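Local coordinates for oxalate oxidase 1 (PDB 1FI2), which oxidises oxalate with molecular oxygen to carbon dioxide and hydrogen peroxide at a manganese centre, and also shows superoxide dismutase activity, at residues T43-T48 with M74-F79; P86-P91 with L135-F140; A93-M98 with M149-N154. All blocks are in the same frame, centred on the assembly; numbering follows the deposited sequence.

Contact 1 of 3, residues T43-T48 with M74-F79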
ATOM      1  N   THR A  43       0.525 -11.895  30.122  1.00 10.52           N
ATOM      2  CA  THR A  43       0.548 -13.101  30.928  1.00 12.36           C
ATOM      3  C   THR A  43      -0.548 -13.149  31.988  1.00 13.15           C
ATOM      4  O   THR A  43      -0.992 -14.255  32.311  1.00 14.19           O
ATOM      5  CB  THR A  43       1.890 -13.327  31.656  1.00 12.71           C
ATOM      6  OG1 THR A  43       2.220 -12.180  32.454  1.00 13.79           O
ATOM      7  CG2 THR A  43       3.020 -13.605  30.684  1.00 13.00           C
ATOM      8  N   LYS A  44      -0.932 -12.020  32.569  1.00 13.78           N
ATOM      9  CA  LYS A  44      -1.921 -12.019  33.639  1.00 14.86           C
ATOM     10  C   LYS A  44      -3.256 -11.404  33.241  1.00 14.22           C
ATOM     11  O   LYS A  44      -3.364 -10.561  32.353  1.00 14.14           O
ATOM     12  CB  LYS A  44      -1.373 -11.287  34.871  1.00 16.38           C
ATOM     13  CG  LYS A  44      -0.083 -11.870  35.419  1.00 18.20           C
ATOM     14  CD  LYS A  44       0.381 -11.169  36.687  1.00 19.71           C
ATOM     15  CE  LYS A  44       1.681 -11.781  37.191  1.00 20.53           C
ATOM     16  NZ  LYS A  44       2.110 -11.193  38.490  1.00 21.36           N
ATOM     17  N   ALA A  45      -4.304 -11.846  33.934  1.00 13.82           N
ATOM     18  CA  ALA A  45      -5.657 -11.364  33.681  1.00 13.17           C
ATOM     19  C   ALA A  45      -5.838  -9.935  34.177  1.00 12.87           C
ATOM     20  O   ALA A  45      -5.286  -9.543  35.208  1.00 12.96           O
ATOM     21  CB  ALA A  45      -6.674 -12.285  34.340  1.00 13.26           C
ATOM     22  N   GLY A  46      -6.619  -9.157  33.439  1.00 12.26           N
ATOM     23  CA  GLY A  46      -6.891  -7.771  33.814  1.00 12.37           C
ATOM     24  C   GLY A  46      -8.014  -7.739  34.853  1.00 12.50           C
ATOM     25  O   GLY A  46      -8.694  -8.742  35.066  1.00 12.35           O
ATOM     26  N   ASN A  47      -8.205  -6.587  35.476  1.00 12.99           N
ATOM     27  CA  ASN A  47      -9.234  -6.409  36.499  1.00 13.46           C
ATOM     28  C   ASN A  47     -10.593  -6.171  35.850  1.00 13.01           C
ATOM     29  O   ASN A  47     -10.829  -5.115  35.260  1.00 13.16           O
ATOM     30  CB  ASN A  47      -8.862  -5.230  37.396  1.00 14.44           C
ATOM     31  CG  ASN A  47      -9.645  -5.112  38.680  1.00 15.31           C
ATOM     32  OD1 ASN A  47      -9.153  -4.522  39.652  1.00 16.51           O
ATOM     33  ND2 ASN A  47     -10.854  -5.648  38.737  1.00 15.25           N
ATOM     34  N   THR A  48     -11.499  -7.137  35.976  1.00 12.81           N
ATOM     35  CA  THR A  48     -12.819  -7.029  35.375  1.00 12.52           C
ATOM     36  C   THR A  48     -13.857  -6.299  36.207  1.00 13.03           C
ATOM     37  O   THR A  48     -15.013  -6.233  35.763  1.00 13.13           O
ATOM     38  CB  THR A  48     -13.384  -8.424  35.022  1.00 12.14           C
ATOM     39  OG1 THR A  48     -13.579  -9.165  36.231  1.00 12.09           O
ATOM     40  CG2 THR A  48     -12.415  -9.168  34.117  1.00 11.80           C
ATOM     41  N   MET A  74      -1.221  -6.709  19.379  1.00  3.84           N
ATOM     42  CA  MET A  74      -2.168  -7.604  20.022  1.00  4.19           C
ATOM     43  C   MET A  74      -2.855  -6.934  21.211  1.00  4.90           C
ATOM     44  O   MET A  74      -2.534  -5.823  21.619  1.00  4.68           O
ATOM     45  CB  MET A  74      -1.476  -8.843  20.604  1.00  4.77           C
ATOM     46  CG  MET A  74      -0.886  -9.835  19.629  1.00  5.85           C
ATOM     47  SD  MET A  74       0.169 -11.040  20.456  1.00  6.61           S
ATOM     48  CE  MET A  74      -1.006 -12.300  20.885  1.00  7.31           C
ATOM     49  N   ASN A  75      -3.793  -7.670  21.803  1.00  5.49           N
ATOM     50  CA  ASN A  75      -4.344  -7.287  23.100  1.00  5.90           C
ATOM     51  C   ASN A  75      -5.046  -8.494  23.720  1.00  5.48           C
ATOM     52  O   ASN A  75      -5.350  -9.460  23.026  1.00  5.68           O
ATOM     53  CB  ASN A  75      -5.229  -6.069  23.045  1.00  7.49           C
ATOM     54  CG  ASN A  75      -6.630  -6.123  22.526  1.00  8.83           C
ATOM     55  OD1 ASN A  75      -7.125  -5.098  22.018  1.00 10.55           O
ATOM     56  ND2 ASN A  75      -7.337  -7.241  22.624  1.00  9.14           N
ATOM     57  N   ARG A  76      -5.258  -8.416  25.023  1.00  5.12           N
ATOM     58  CA  ARG A  76      -5.976  -9.452  25.761  1.00  5.03           C
ATOM     59  C   ARG A  76      -7.222  -8.830  26.378  1.00  4.78           C
ATOM     60  O   ARG A  76      -7.205  -7.646  26.731  1.00  4.60           O
ATOM     61  CB  ARG A  76      -5.072 -10.042  26.843  1.00  5.84           C
ATOM     62  CG  ARG A  76      -5.795 -10.885  27.879  1.00  6.12           C
ATOM     63  CD  ARG A  76      -4.829 -11.440  28.922  1.00  7.11           C
ATOM     64  NE  ARG A  76      -5.560 -12.216  29.917  1.00  8.05           N
ATOM     65  CZ  ARG A  76      -5.145 -13.312  30.536  1.00  8.60           C
ATOM     66  NH1 ARG A  76      -3.954 -13.834  30.282  1.00  9.26           N
ATOM     67  NH2 ARG A  76      -5.945 -13.904  31.417  1.00  9.14           N
ATOM     68  N   VAL A  77      -8.355  -9.533  26.350  1.00  3.99           N
ATOM     69  CA  VAL A  77      -9.565  -9.019  26.990  1.00  4.52           C
ATOM     70  C   VAL A  77     -10.111 -10.082  27.946  1.00  4.48           C
ATOM     71  O   VAL A  77     -10.295 -11.236  27.560  1.00  4.11           O
ATOM     72  CB  VAL A  77     -10.676  -8.590  26.020  1.00  4.04           C
ATOM     73  CG1 VAL A  77     -11.799  -7.882  26.769  1.00  4.58           C
ATOM     74  CG2 VAL A  77     -10.170  -7.671  24.913  1.00  4.21           C
ATOM     75  N   ASP A  78     -10.317  -9.691  29.199  1.00  4.94           N
ATOM     76  CA  ASP A  78     -10.864 -10.577  30.224  1.00  5.45           C
ATOM     77  C   ASP A  78     -12.285 -10.138  30.563  1.00  5.44           C
ATOM     78  O   ASP A  78     -12.588  -8.946  30.533  1.00  5.73           O
ATOM     79  CB  ASP A  78     -10.005 -10.573  31.488  1.00  5.80           C
ATOM     80  CG  ASP A  78      -8.644 -11.203  31.260  1.00  6.21           C
ATOM     81  OD1 ASP A  78      -8.560 -12.449  31.286  1.00  7.07           O
ATOM     82  OD2 ASP A  78      -7.673 -10.455  31.049  1.00  6.59           O
ATOM     83  N   PHE A  79     -13.179 -11.097  30.807  1.00  5.43           N
ATOM     84  CA  PHE A  79     -14.580 -10.800  31.037  1.00  6.04           C
ATOM     85  C   PHE A  79     -15.185 -11.471  32.270  1.00  6.64           C
ATOM     86  O   PHE A  79     -15.181 -12.699  32.364  1.00  7.27           O
ATOM     87  CB  PHE A  79     -15.427 -11.283  29.855  1.00  5.39           C
ATOM     88  CG  PHE A  79     -15.128 -10.841  28.463  1.00  4.88           C
ATOM     89  CD1 PHE A  79     -15.898  -9.860  27.846  1.00  4.67           C
ATOM     90  CD2 PHE A  79     -14.090 -11.412  27.739  1.00  4.83           C
ATOM     91  CE1 PHE A  79     -15.624  -9.461  26.553  1.00  4.52           C
ATOM     92  CE2 PHE A  79     -13.807 -11.010  26.451  1.00  5.15           C
ATOM     93  CZ  PHE A  79     -14.580 -10.031  25.855  1.00  5.00           C
TER

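Contact 2 of 3, residues P86-P91 with L135-F140. With MN (manganese (II) ion), chain B.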
ATOM      1  N   PRO A  86     -18.115  -3.707  24.766  1.00  4.86           N
ATOM      2  CA  PRO A  86     -19.244  -3.088  24.095  1.00  4.76           C
ATOM      3  C   PRO A  86     -19.064  -2.857  22.617  1.00  4.77           C
ATOM      4  O   PRO A  86     -17.951  -2.905  22.117  1.00  4.85           O
ATOM      5  CB  PRO A  86     -19.434  -1.772  24.848  1.00  5.17           C
ATOM      6  CG  PRO A  86     -18.115  -1.472  25.467  1.00  4.99           C
ATOM      7  CD  PRO A  86     -17.514  -2.816  25.792  1.00  4.87           C
ATOM      8  N   PRO A  87     -20.138  -2.646  21.869  1.00  3.78           N
ATOM      9  CA  PRO A  87     -20.053  -2.353  20.444  1.00  4.20           C
ATOM     10  C   PRO A  87     -18.951  -1.353  20.152  1.00  4.10           C
ATOM     11  O   PRO A  87     -19.079  -0.209  20.577  1.00  4.97           O
ATOM     12  CB  PRO A  87     -21.429  -1.769  20.136  1.00  3.78           C
ATOM     13  CG  PRO A  87     -22.329  -2.504  21.078  1.00  3.90           C
ATOM     14  CD  PRO A  87     -21.534  -2.574  22.368  1.00  3.92           C
ATOM     15  N   HIS A  88     -17.905  -1.701  19.429  1.00  4.65           N
ATOM     16  CA  HIS A  88     -16.800  -0.789  19.144  1.00  4.55           C
ATOM     17  C   HIS A  88     -16.262  -0.969  17.735  1.00  4.47           C
ATOM     18  O   HIS A  88     -16.697  -1.849  16.992  1.00  3.33           O
ATOM     19  CB  HIS A  88     -15.678  -0.968  20.173  1.00  4.57           C
ATOM     20  CG  HIS A  88     -15.032  -2.318  20.130  1.00  4.69           C
ATOM     21  ND1 HIS A  88     -15.595  -3.425  20.726  1.00  4.42           N
ATOM     22  CD2 HIS A  88     -13.875  -2.735  19.555  1.00  4.71           C
ATOM     23  CE1 HIS A  88     -14.810  -4.473  20.523  1.00  4.87           C
ATOM     24  NE2 HIS A  88     -13.766  -4.078  19.822  1.00  4.71           N
ATOM     25  N   ILE A  89     -15.348  -0.101  17.310  1.00  3.86           N
ATOM     26  CA  ILE A  89     -14.744  -0.097  15.985  1.00  3.91           C
ATOM     27  C   ILE A  89     -13.243   0.177  16.066  1.00  3.59           C
ATOM     28  O   ILE A  89     -12.802   1.002  16.863  1.00  4.32           O
ATOM     29  CB  ILE A  89     -15.389   0.975  15.078  1.00  3.75           C
ATOM     30  CG1 ILE A  89     -16.777   0.529  14.607  1.00  3.63           C
ATOM     31  CG2 ILE A  89     -14.549   1.317  13.852  1.00  4.14           C
ATOM     32  CD1 ILE A  89     -17.820   1.605  14.521  1.00  5.53           C
ATOM     33  N   HIS A  90     -12.467  -0.488  15.218  1.00  3.39           N
ATOM     34  CA  HIS A  90     -11.050  -0.200  15.030  1.00  2.93           C
ATOM     35  C   HIS A  90     -10.912   0.513  13.689  1.00  3.01           C
ATOM     36  O   HIS A  90     -11.109  -0.094  12.634  1.00  2.81           O
ATOM     37  CB  HIS A  90     -10.185  -1.472  15.032  1.00  3.21           C
ATOM     38  CG  HIS A  90     -10.420  -2.251  16.292  1.00  3.39           C
ATOM     39  ND1 HIS A  90      -9.975  -1.807  17.516  1.00  3.40           N
ATOM     40  CD2 HIS A  90     -11.086  -3.401  16.526  1.00  3.12           C
ATOM     41  CE1 HIS A  90     -10.354  -2.652  18.457  1.00  3.68           C
ATOM     42  NE2 HIS A  90     -11.036  -3.628  17.881  1.00  3.41           N
ATOM     43  N   PRO A  91     -10.590   1.805  13.714  1.00  3.81           N
ATOM     44  CA  PRO A  91     -10.496   2.599  12.518  1.00  3.92           C
ATOM     45  C   PRO A  91      -9.413   2.200  11.539  1.00  3.75           C
ATOM     46  O   PRO A  91      -9.526   2.580  10.368  1.00  3.91           O
ATOM     47  CB  PRO A  91     -10.232   4.025  13.015  1.00  4.41           C
ATOM     48  CG  PRO A  91      -9.809   3.902  14.431  1.00  4.71           C
ATOM     49  CD  PRO A  91     -10.373   2.605  14.942  1.00  3.38           C
ATOM     50  N   LEU A 135     -15.528  -2.224  10.997  1.00  3.42           N
ATOM     51  CA  LEU A 135     -16.917  -2.593  11.246  1.00  3.28           C
ATOM     52  C   LEU A 135     -17.221  -2.645  12.737  1.00  3.28           C
ATOM     53  O   LEU A 135     -16.346  -2.974  13.538  1.00  3.10           O
ATOM     54  CB  LEU A 135     -17.237  -3.941  10.597  1.00  2.90           C
ATOM     55  CG  LEU A 135     -17.079  -4.016   9.076  1.00  3.37           C
ATOM     56  CD1 LEU A 135     -17.455  -5.397   8.556  1.00  3.18           C
ATOM     57  CD2 LEU A 135     -17.926  -2.958   8.378  1.00  3.46           C
ATOM     58  N   MET A 136     -18.462  -2.339  13.100  1.00  3.78           N
ATOM     59  CA  MET A 136     -18.879  -2.402  14.502  1.00  3.78           C
ATOM     60  C   MET A 136     -18.956  -3.853  14.969  1.00  3.99           C
ATOM     61  O   MET A 136     -19.387  -4.735  14.218  1.00  3.17           O
ATOM     62  CB  MET A 136     -20.219  -1.676  14.684  1.00  4.89           C
ATOM     63  CG  MET A 136     -20.549  -1.377  16.140  1.00  3.96           C
ATOM     64  SD  MET A 136     -22.176  -0.643  16.398  1.00  3.85           S
ATOM     65  CE  MET A 136     -22.064   0.818  15.368  1.00  4.01           C
ATOM     66  N   HIS A 137     -18.512  -4.116  16.198  1.00  2.62           N
ATOM     67  CA  HIS A 137     -18.532  -5.475  16.740  1.00  3.22           C
ATOM     68  C   HIS A 137     -18.521  -5.452  18.262  1.00  3.12           C
ATOM     69  O   HIS A 137     -18.244  -4.410  18.864  1.00  2.87           O
ATOM     70  CB  HIS A 137     -17.354  -6.285  16.192  1.00  3.41           C
ATOM     71  CG  HIS A 137     -16.003  -5.718  16.496  1.00  3.16           C
ATOM     72  ND1 HIS A 137     -15.567  -4.534  15.939  1.00  3.34           N
ATOM     73  CD2 HIS A 137     -14.983  -6.158  17.275  1.00  3.20           C
ATOM     74  CE1 HIS A 137     -14.354  -4.271  16.364  1.00  3.15           C
ATOM     75  NE2 HIS A 137     -13.957  -5.233  17.185  1.00  3.48           N
ATOM     76  N   PHE A 138     -18.830  -6.579  18.891  1.00  3.26           N
ATOM     77  CA  PHE A 138     -18.857  -6.664  20.347  1.00  3.52           C
ATOM     78  C   PHE A 138     -18.669  -8.104  20.819  1.00  3.12           C
ATOM     79  O   PHE A 138     -18.749  -9.034  20.016  1.00  2.75           O
ATOM     80  CB  PHE A 138     -20.225  -6.183  20.865  1.00  3.20           C
ATOM     81  CG  PHE A 138     -21.392  -7.022  20.411  1.00  3.48           C
ATOM     82  CD1 PHE A 138     -21.785  -8.153  21.111  1.00  3.30           C
ATOM     83  CD2 PHE A 138     -22.107  -6.672  19.277  1.00  3.48           C
ATOM     84  CE1 PHE A 138     -22.856  -8.916  20.691  1.00  4.05           C
ATOM     85  CE2 PHE A 138     -23.181  -7.435  18.849  1.00  3.43           C
ATOM     86  CZ  PHE A 138     -23.556  -8.562  19.553  1.00  3.47           C
ATOM     87  N   GLN A 139     -18.431  -8.275  22.112  1.00  3.38           N
ATOM     88  CA  GLN A 139     -18.305  -9.588  22.733  1.00  4.03           C
ATOM     89  C   GLN A 139     -19.093  -9.547  24.050  1.00  4.18           C
ATOM     90  O   GLN A 139     -19.093  -8.526  24.732  1.00  4.32           O
ATOM     91  CB  GLN A 139     -16.889 -10.068  23.002  1.00  4.68           C
ATOM     92  CG  GLN A 139     -16.053 -10.427  21.782  1.00  5.53           C
ATOM     93  CD  GLN A 139     -15.288  -9.223  21.265  1.00  6.27           C
ATOM     94  OE1 GLN A 139     -14.892  -8.348  22.045  1.00  6.13           O
ATOM     95  NE2 GLN A 139     -15.084  -9.142  19.956  1.00  6.83           N
ATOM     96  N   PHE A 140     -19.774 -10.634  24.382  1.00  4.48           N
ATOM     97  CA  PHE A 140     -20.581 -10.712  25.603  1.00  5.05           C
ATOM     98  C   PHE A 140     -20.371 -12.065  26.272  1.00  4.54           C
ATOM     99  O   PHE A 140     -20.534 -13.100  25.620  1.00  4.23           O
ATOM    100  CB  PHE A 140     -22.042 -10.477  25.226  1.00  5.36           C
ATOM    101  CG  PHE A 140     -23.037 -10.447  26.346  1.00  5.95           C
ATOM    102  CD1 PHE A 140     -23.165  -9.333  27.153  1.00  6.65           C
ATOM    103  CD2 PHE A 140     -23.902 -11.511  26.550  1.00  7.00           C
ATOM    104  CE1 PHE A 140     -24.092  -9.292  28.176  1.00  6.93           C
ATOM    105  CE2 PHE A 140     -24.840 -11.478  27.567  1.00  7.43           C
ATOM    106  CZ  PHE A 140     -24.933 -10.368  28.382  1.00  7.26           C
TER
HETATM  107 MN    MN B 202     -12.298  -5.377  18.673  1.00  4.51          MN
HETATM  108  O   HOH W   1     -13.527  -2.601  13.543  1.00  2.89           O
HETATM  109  O   HOH W   2     -13.021  -7.270  19.612  1.00  2.39           O
HETATM  110  O   HOH W   3     -10.737  -5.065  20.516  1.00  5.72           O

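Contact 3 of 3, residues A93-M98 with M149-N154. With MN (manganese (II) ion), chain B.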
ATOM      1  N   ALA A  93      -7.659  -1.102  11.288  1.00  3.69           N
ATOM      2  CA  ALA A  93      -7.239  -2.496  11.201  1.00  3.92           C
ATOM      3  C   ALA A  93      -8.340  -3.545  11.267  1.00  3.99           C
ATOM      4  O   ALA A  93      -9.385  -3.368  11.874  1.00  4.51           O
ATOM      5  CB  ALA A  93      -6.280  -2.799  12.362  1.00  3.92           C
ATOM      6  N   THR A  94      -7.983  -4.710  10.729  1.00  3.81           N
ATOM      7  CA  THR A  94      -8.746  -5.942  10.855  1.00  3.69           C
ATOM      8  C   THR A  94      -8.283  -6.634  12.139  1.00  3.46           C
ATOM      9  O   THR A  94      -7.105  -6.561  12.483  1.00  3.51           O
ATOM     10  CB  THR A  94      -8.493  -6.893   9.669  1.00  3.50           C
ATOM     11  OG1 THR A  94      -8.980  -6.320   8.445  1.00  3.90           O
ATOM     12  CG2 THR A  94      -9.170  -8.245   9.868  1.00  3.14           C
ATOM     13  N   GLU A  95      -9.193  -7.290  12.840  1.00  3.67           N
ATOM     14  CA  GLU A  95      -8.867  -8.018  14.062  1.00  3.80           C
ATOM     15  C   GLU A  95      -9.095  -9.512  13.852  1.00  3.73           C
ATOM     16  O   GLU A  95     -10.055  -9.928  13.201  1.00  3.97           O
ATOM     17  CB  GLU A  95      -9.713  -7.505  15.226  1.00  4.20           C
ATOM     18  CG  GLU A  95      -9.654  -8.286  16.523  1.00  3.51           C
ATOM     19  CD  GLU A  95     -10.673  -7.822  17.543  1.00  3.27           C
ATOM     20  OE1 GLU A  95     -11.304  -6.769  17.316  1.00  3.63           O
ATOM     21  OE2 GLU A  95     -10.877  -8.494  18.573  1.00  3.23           O
ATOM     22  N   ILE A  96      -8.189 -10.310  14.401  1.00  3.49           N
ATOM     23  CA  ILE A  96      -8.288 -11.773  14.315  1.00  3.32           C
ATOM     24  C   ILE A  96      -8.019 -12.329  15.706  1.00  3.73           C
ATOM     25  O   ILE A  96      -6.984 -12.027  16.305  1.00  3.31           O
ATOM     26  CB  ILE A  96      -7.386 -12.317  13.206  1.00  3.16           C
ATOM     27  CG1 ILE A  96      -7.642 -13.808  12.961  1.00  3.65           C
ATOM     28  CG2 ILE A  96      -5.910 -12.060  13.478  1.00  3.53           C
ATOM     29  CD1 ILE A  96      -7.044 -14.317  11.662  1.00  4.19           C
ATOM     30  N   GLY A  97      -8.990 -13.048  16.287  1.00  4.00           N
ATOM     31  CA  GLY A  97      -8.809 -13.478  17.668  1.00  4.30           C
ATOM     32  C   GLY A  97      -9.148 -14.920  17.979  1.00  4.44           C
ATOM     33  O   GLY A  97      -9.743 -15.641  17.181  1.00  4.15           O
ATOM     34  N   MET A  98      -8.738 -15.341  19.176  1.00  4.31           N
ATOM     35  CA  MET A  98      -9.000 -16.691  19.652  1.00  5.05           C
ATOM     36  C   MET A  98      -9.516 -16.624  21.090  1.00  4.89           C
ATOM     37  O   MET A  98      -8.933 -15.911  21.905  1.00  3.80           O
ATOM     38  CB  MET A  98      -7.763 -17.595  19.581  1.00  6.47           C
ATOM     39  CG  MET A  98      -8.079 -19.012  20.053  1.00  8.07           C
ATOM     40  SD  MET A  98      -6.652 -20.106  20.109  1.00 11.10           S
ATOM     41  CE  MET A  98      -6.560 -20.626  18.402  1.00 11.19           C
ATOM     42  N   MET A 149      -9.921 -13.789  25.950  1.00  5.59           N
ATOM     43  CA  MET A 149      -9.503 -13.965  24.568  1.00  5.05           C
ATOM     44  C   MET A 149      -8.236 -13.154  24.306  1.00  4.64           C
ATOM     45  O   MET A 149      -7.936 -12.205  25.032  1.00  4.85           O
ATOM     46  CB  MET A 149     -10.595 -13.493  23.602  1.00  4.53           C
ATOM     47  CG  MET A 149     -10.962 -12.031  23.762  1.00  4.25           C
ATOM     48  SD  MET A 149     -12.273 -11.471  22.668  1.00  3.73           S
ATOM     49  CE  MET A 149     -12.099  -9.688  22.811  1.00  4.46           C
ATOM     50  N   VAL A 150      -7.447 -13.578  23.334  1.00  4.70           N
ATOM     51  CA  VAL A 150      -6.267 -12.855  22.874  1.00  4.78           C
ATOM     52  C   VAL A 150      -6.447 -12.608  21.375  1.00  4.80           C
ATOM     53  O   VAL A 150      -6.756 -13.558  20.649  1.00  5.00           O
ATOM     54  CB  VAL A 150      -4.961 -13.619  23.135  1.00  4.96           C
ATOM     55  CG1 VAL A 150      -3.774 -12.868  22.543  1.00  5.42           C
ATOM     56  CG2 VAL A 150      -4.719 -13.856  24.621  1.00  5.39           C
ATOM     57  N   VAL A 151      -6.335 -11.357  20.936  1.00  4.98           N
ATOM     58  CA  VAL A 151      -6.523 -11.019  19.534  1.00  4.83           C
ATOM     59  C   VAL A 151      -5.287 -10.340  18.948  1.00  5.01           C
ATOM     60  O   VAL A 151      -4.473  -9.757  19.663  1.00  5.00           O
ATOM     61  CB  VAL A 151      -7.748 -10.114  19.306  1.00  5.11           C
ATOM     62  CG1 VAL A 151      -9.007 -10.629  19.995  1.00  5.31           C
ATOM     63  CG2 VAL A 151      -7.475  -8.683  19.756  1.00  5.10           C
ATOM     64  N   SER A 152      -5.190 -10.376  17.623  1.00  3.98           N
ATOM     65  CA  SER A 152      -4.119  -9.720  16.893  1.00  3.70           C
ATOM     66  C   SER A 152      -4.752  -8.754  15.891  1.00  3.61           C
ATOM     67  O   SER A 152      -5.914  -8.913  15.524  1.00  3.27           O
ATOM     68  CB  SER A 152      -3.223 -10.706  16.153  1.00  4.00           C
ATOM     69  OG  SER A 152      -2.569 -11.592  17.041  1.00  4.74           O
ATOM     70  N   PHE A 153      -3.986  -7.745  15.503  1.00  2.89           N
ATOM     71  CA  PHE A 153      -4.446  -6.743  14.561  1.00  3.13           C
ATOM     72  C   PHE A 153      -3.404  -6.572  13.455  1.00  3.06           C
ATOM     73  O   PHE A 153      -2.213  -6.780  13.677  1.00  2.80           O
ATOM     74  CB  PHE A 153      -4.646  -5.366  15.196  1.00  3.37           C
ATOM     75  CG  PHE A 153      -5.628  -5.322  16.331  1.00  3.32           C
ATOM     76  CD1 PHE A 153      -5.206  -5.532  17.632  1.00  3.27           C
ATOM     77  CD2 PHE A 153      -6.972  -5.076  16.091  1.00  3.17           C
ATOM     78  CE1 PHE A 153      -6.107  -5.502  18.680  1.00  3.31           C
ATOM     79  CE2 PHE A 153      -7.876  -5.047  17.136  1.00  3.22           C
ATOM     80  CZ  PHE A 153      -7.445  -5.253  18.431  1.00  3.30           C
ATOM     81  N   ASN A 154      -3.860  -6.007  12.344  1.00  3.70           N
ATOM     82  CA  ASN A 154      -2.943  -5.755  11.231  1.00  4.03           C
ATOM     83  C   ASN A 154      -2.520  -4.291  11.181  1.00  3.25           C
ATOM     84  O   ASN A 154      -2.345  -3.688  10.134  1.00  3.49           O
ATOM     85  CB  ASN A 154      -3.519  -6.248   9.929  1.00  4.93           C
ATOM     86  CG  ASN A 154      -4.693  -5.592   9.279  1.00  3.86           C
ATOM     87  OD1 ASN A 154      -5.583  -5.081   9.935  1.00  5.67           O
ATOM     88  ND2 ASN A 154      -4.666  -5.644   7.944  1.00  4.25           N
TER
HETATM   89 MN    MN B 202     -12.298  -5.377  18.673  1.00  4.51          MN
HETATM   90  O   HOH W   2     -13.021  -7.270  19.612  1.00  2.39           O
HETATM   91  O   HOH W   3     -10.737  -5.065  20.516  1.00  5.72           O

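Contact 1 of 3, residues T43-T48 with M74-F79
Two donors from different directions grip OD2 of Asp78. The backbone N of Gly46 reaches it across the contact at 2.9 Å, with a nearly linear N-H...O angle of 172°, and comes from above the carboxylate plane. NE of Arg76, two residues earlier on strand 74-79, meets the same oxygen on its syn side at 3.0 Å. Arg76 NH2 completes a side-on grip, donating to Asp78 OD1 at 3.0 Å through that oxygen's syn lone pair, with OD1 in the guanidinium plane. Arg76 CG stands anti to the backbone N (chi1 166°) and the chain runs extended to NE, so the guanidinium is carried up under residues 43-45. Lys44 O and the Ala45 backbone lie over one of its faces, with Ala45 CA 3.4 Å from NH2. Farther along, CG2 of Thr48 rests 3.6 Å from Asp78 O. NH1 of Arg76 donates to Leu42 O, and Tyr148 adds a cation-pi partner. The contact thus lays an irregular segment, which precedes strand 54-59, along a strand of the cupin barrel. Because Asp78 shares its charge between Arg76 and an amide N-H, the carboxylate is probably held firmly ionised and its rotation fixed by three bonds.

Contact 2 of 3, residues P86-P91 with L135-F140
The manganese site of the cupin beta-barrel is built here, where strand 84-89 and strand 137-141 run antiparallel and send histidines inward from both. His88 and His137 form a hydrogen-bonded pair: His88 N donates to His137 O at 2.8 Å, and His137 N returns to His88 O at 3.0 Å. Being a paired bridge, the two residues put their side chains on the same face of the sheet, and CG between the backbone N and the carbonyl carbon (chi1 64° and 59°) tips both rings toward the metal. Their rings lie obliquely, planes 55° apart, and their NE2 atoms converge on the metal, His88 NE2 at 2.3 Å and His137 NE2 at 2.2 Å. His90, just beyond the strand, supplies a third NE2 and meets the His137 ring rim to rim, CD2 lying 3.4 Å from His137 CE1. Glu95 OE1 and two waters complete six ligands. The far nitrogens are tied as well. His88 ND1 donates to Pro86 O at 2.8 Å, with the acceptor in the ring plane, while His137 ND1 donates to Leu135 O and His90 ND1 to Gly159 O. One water bridges His90 N and Leu135 O. Gln139 NE2 donates to a metal-bound water at 2.8 Å, and its OE1 accepts from Asn85 ND2, an oxalate-binding residue. On the other side of the strands, Ile89 CG1 packs on Met136 CA, and Pro87 CB touches Met136 SD. With each ND1-H donating to a carbonyl oxygen, all three rings present the NE2 lone pair to manganese, and these second-shell carbonyls fix the ring rotations while probably strengthening the nitrogens as donors.

Contact 3 of 3, residues A93-M98 with M149-N154
An extended chain carries the Glu95 carboxylate to manganese, with CG anti to the backbone N (chi1 171°). Phe153 instead sets CG anti to its carbonyl carbon (chi1 -59°), which lays the ring beside the glutamate, pointing the same way, with CE2 3.6 Å from Glu95 CB. Glu95 OE1 binds the metal at 2.2 Å, while OE2 accepts a hydrogen bond from a metal-bound water at 2.7 Å. Val151 CG1 comes within 3.2 Å of Glu95 OE2, and Phe153 also meets His90 edge-to-face. The strands, 95-98 and 149-153, are neighbours in a sheet of the cupin jelly roll, antiparallel at 156°. Ile96 with Ser152 and Met98 with Val150 are hydrogen-bonded pairs, Ile96 N reaching Ser152 O at 2.9 Å. Gly97 faces Val151 at a CA-CA distance of 3.8 Å, where a CB would clash with Val151 CG1. Beyond the last pair, Asn154 OD1 takes over as acceptor for Thr94 N at 2.6 Å, while Asn154 N donates to Thr94 O at 3.3 Å. An alanine in place of this asparagine would remove OD1, and the buried Thr94 N-H would probably be left without that acceptor. Thr94 OG1 donates to Leu70 O of the second subunit.

From the N terminus, contact 1 closes first, bringing the loop 43-48 back onto strand 73-79 across 25 intervening residues, and it is complete before the other two begin. Contacts 2 and 3 then cross: 86-91 and 93-98 follow one another, and their partners 135-140 and 149-154 come in the same order, so the connections interleave. Contact 2 belongs to one sheet of the jelly roll and contact 3 to the other, and manganese joins them, with three histidines from contact 2 and Glu95 from contact 3. Contact 1 shares the sheet of contact 3, Asn75 O lying 3.0 Å from Val151 N, and reaches contact 2 where Phe79 CZ packs on Gln139 CB.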